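Local coordinates for tRNA (guanine-N(1)-)-methyltransferase (Corynebacterium diphtheriae, PDB 7KFF), which transfers a methyl group from S-adenosylmethionine to N1 of a tRNA guanine, probably G37 next to the anticodon, and is here bound to the product S-adenosylhomocysteine, at residues K39-K43 with D44-V48. Sequence-based numbering, arbitrary orientation.
Sequences KAIEK and DLLSV
Leu45 N donates to Ala40 O at 3.0 Å, reaching back over the last turn of helix 35-42, while Asp44 N turns to Ile41 O, also at 3.0 Å. The two bonds meet their carbonyls differently. Leu45 N lies beyond Ala40 O, with a C=O...N angle of 155°, modestly tilted from the carbonyl plane, whereas Asp44 N lies above the plane of the Ile41 carbonyl. Ala40 O is gripped twice, because Lys43 N also donates to it, from the opposite face. Asp44 can make the turn through its positive phi of 59°, and a water that donates to both Ile41 O and Asp44 OD1 links its carboxylate to the carbonyl end of the helix.

Apolar contacts follow the chain as it doubles back into strand 46-52. Ala40 CB rests 4.0 Å from Leu46 CB. With CG anti to the backbone N (chi1 -178°), Leu46 brings CD2 slantwise across Ile41 CG1, 4.0 Å away. Ile41 CD1 continues to Val48 CG2 at 4.1 Å, the two side chains meeting at about a right angle. The backbone adds a CA-H...O contact from Ile41 CA to Leu46 O. At the turn itself, Leu45 CD1 packs 3.8 Å from Lys43 CB and also touches CD of that extended chain, whose NZ goes on to bond Gly216 O. Ala40 and Leu45 also touch Val217, in a loop.

Lys39 NZ and Glu42 OE1 add a long, weak salt bridge along the helix itself.

Taken together, the 6→1 and 5→2 bonds around a C-prime residue of positive phi define a Schellman motif. It ends the helix of the beta-alpha-beta unit 17-23, 35-42, 46-52 and turns the chain into the outermost strand, within this chain, of the parallel sheet in this methyltransferase of the SPOUT superfamily.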
loop_
_atom_site.group_PDB
_atom_site.type_symbol
_atom_site.label_atom_id
_atom_site.label_comp_id
_atom_site.label_asym_id
_atom_site.label_seq_id
_atom_site.Cartn_x
_atom_site.Cartn_y
_atom_site.Cartn_z
ATOM N N LYS A 39 -14.597 4.457 13.925
ATOM C CA LYS A 39 -14.781 5.486 14.943
ATOM C C LYS A 39 -15.067 6.830 14.294
ATOM O O LYS A 39 -15.891 7.610 14.785
ATOM C CB LYS A 39 -13.515 5.626 15.789
ATOM C CG LYS A 39 -13.334 4.697 16.969
ATOM C CD LYS A 39 -13.933 3.345 16.752
ATOM C CE LYS A 39 -15.320 3.291 17.360
ATOM N NZ LYS A 39 -16.214 2.312 16.671
ATOM N N ALA A 40 -14.393 7.114 13.173
ATOM C CA ALA A 40 -14.624 8.365 12.459
ATOM C C ALA A 40 -16.064 8.466 11.985
ATOM O O ALA A 40 -16.668 9.542 12.047
ATOM C CB ALA A 40 -13.669 8.476 11.275
ATOM N N ILE A 41 -16.617 7.367 11.474
ATOM C CA ILE A 41 -18.028 7.346 11.104
ATOM C C ILE A 41 -18.904 7.693 12.302
ATOM O O ILE A 41 -19.839 8.492 12.195
ATOM C CB ILE A 41 -18.396 5.982 10.499
ATOM C CG1 ILE A 41 -17.661 5.767 9.179
ATOM C CG2 ILE A 41 -19.903 5.858 10.308
ATOM C CD1 ILE A 41 -17.785 4.364 8.639
ATOM N N GLU A 42 -18.598 7.123 13.468
ATOM C CA GLU A 42 -19.399 7.383 14.663
ATOM C C GLU A 42 -19.211 8.788 15.224
ATOM O O GLU A 42 -19.993 9.185 16.100
ATOM C CB GLU A 42 -19.146 6.278 15.693
ATOM C CG GLU A 42 -19.606 4.928 15.129
ATOM C CD GLU A 42 -19.624 3.763 16.084
ATOM O OE1 GLU A 42 -19.210 3.882 17.254
ATOM O OE2 GLU A 42 -20.080 2.685 15.630
ATOM N N LYS A 43 -18.236 9.548 14.732
ATOM C CA LYS A 43 -18.065 10.956 15.057
ATOM C C LYS A 43 -18.641 11.864 13.975
ATOM O O LYS A 43 -18.461 13.085 14.044
ATOM C CB LYS A 43 -16.582 11.285 15.259
ATOM C CG LYS A 43 -15.948 10.587 16.454
ATOM C CD LYS A 43 -14.440 10.853 16.527
ATOM C CE LYS A 43 -13.759 9.949 17.552
ATOM N NZ LYS A 43 -12.310 9.729 17.235
ATOM N N ASP A 44 -19.342 11.300 12.987
ATOM C CA ASP A 44 -19.867 12.061 11.854
ATOM C C ASP A 44 -18.765 12.774 11.067
ATOM O O ASP A 44 -19.001 13.821 10.461
ATOM C CB ASP A 44 -20.944 13.071 12.269
ATOM C CG ASP A 44 -22.339 12.475 12.331
ATOM O OD1 ASP A 44 -22.629 11.477 11.622
ATOM O OD2 ASP A 44 -23.157 13.043 13.070
ATOM N N LEU A 45 -17.558 12.212 11.043
ATOM C CA LEU A 45 -16.445 12.771 10.283
ATOM C C LEU A 45 -16.256 12.075 8.946
ATOM O O LEU A 45 -15.516 12.578 8.096
ATOM C CB LEU A 45 -15.155 12.661 11.112
ATOM C CG LEU A 45 -15.159 13.428 12.440
ATOM C CD1 LEU A 45 -13.915 13.099 13.241
ATOM C CD2 LEU A 45 -15.244 14.914 12.157
ATOM N N LEU A 46 -16.928 10.944 8.748
ATOM C CA LEU A 46 -16.737 10.123 7.562
ATOM C C LEU A 46 -18.067 9.481 7.213
ATOM O O LEU A 46 -18.807 9.069 8.104
ATOM C CB LEU A 46 -15.686 9.049 7.837
ATOM C CG LEU A 46 -15.326 8.119 6.684
ATOM C CD1 LEU A 46 -14.673 8.882 5.548
ATOM C CD2 LEU A 46 -14.435 6.989 7.149
ATOM N N SER A 47 -18.339 9.385 5.911
ATOM C CA SER A 47 -19.502 8.699 5.372
ATOM C C SER A 47 -18.981 7.806 4.260
ATOM O O SER A 47 -18.197 8.262 3.423
ATOM C CB SER A 47 -20.492 9.716 4.824
ATOM O OG SER A 47 -21.639 9.106 4.293
ATOM N N VAL A 48 -19.400 6.540 4.247
ATOM C CA VAL A 48 -18.866 5.562 3.306
ATOM C C VAL A 48 -19.995 4.893 2.543
ATOM O O VAL A 48 -20.929 4.341 3.151
ATOM C CB VAL A 48 -18.034 4.492 4.029
ATOM C CG1 VAL A 48 -17.582 3.407 3.075
ATOM C CG2 VAL A 48 -16.863 5.143 4.763
HETATM O O HOH W 1 -22.173 8.915 10.861
#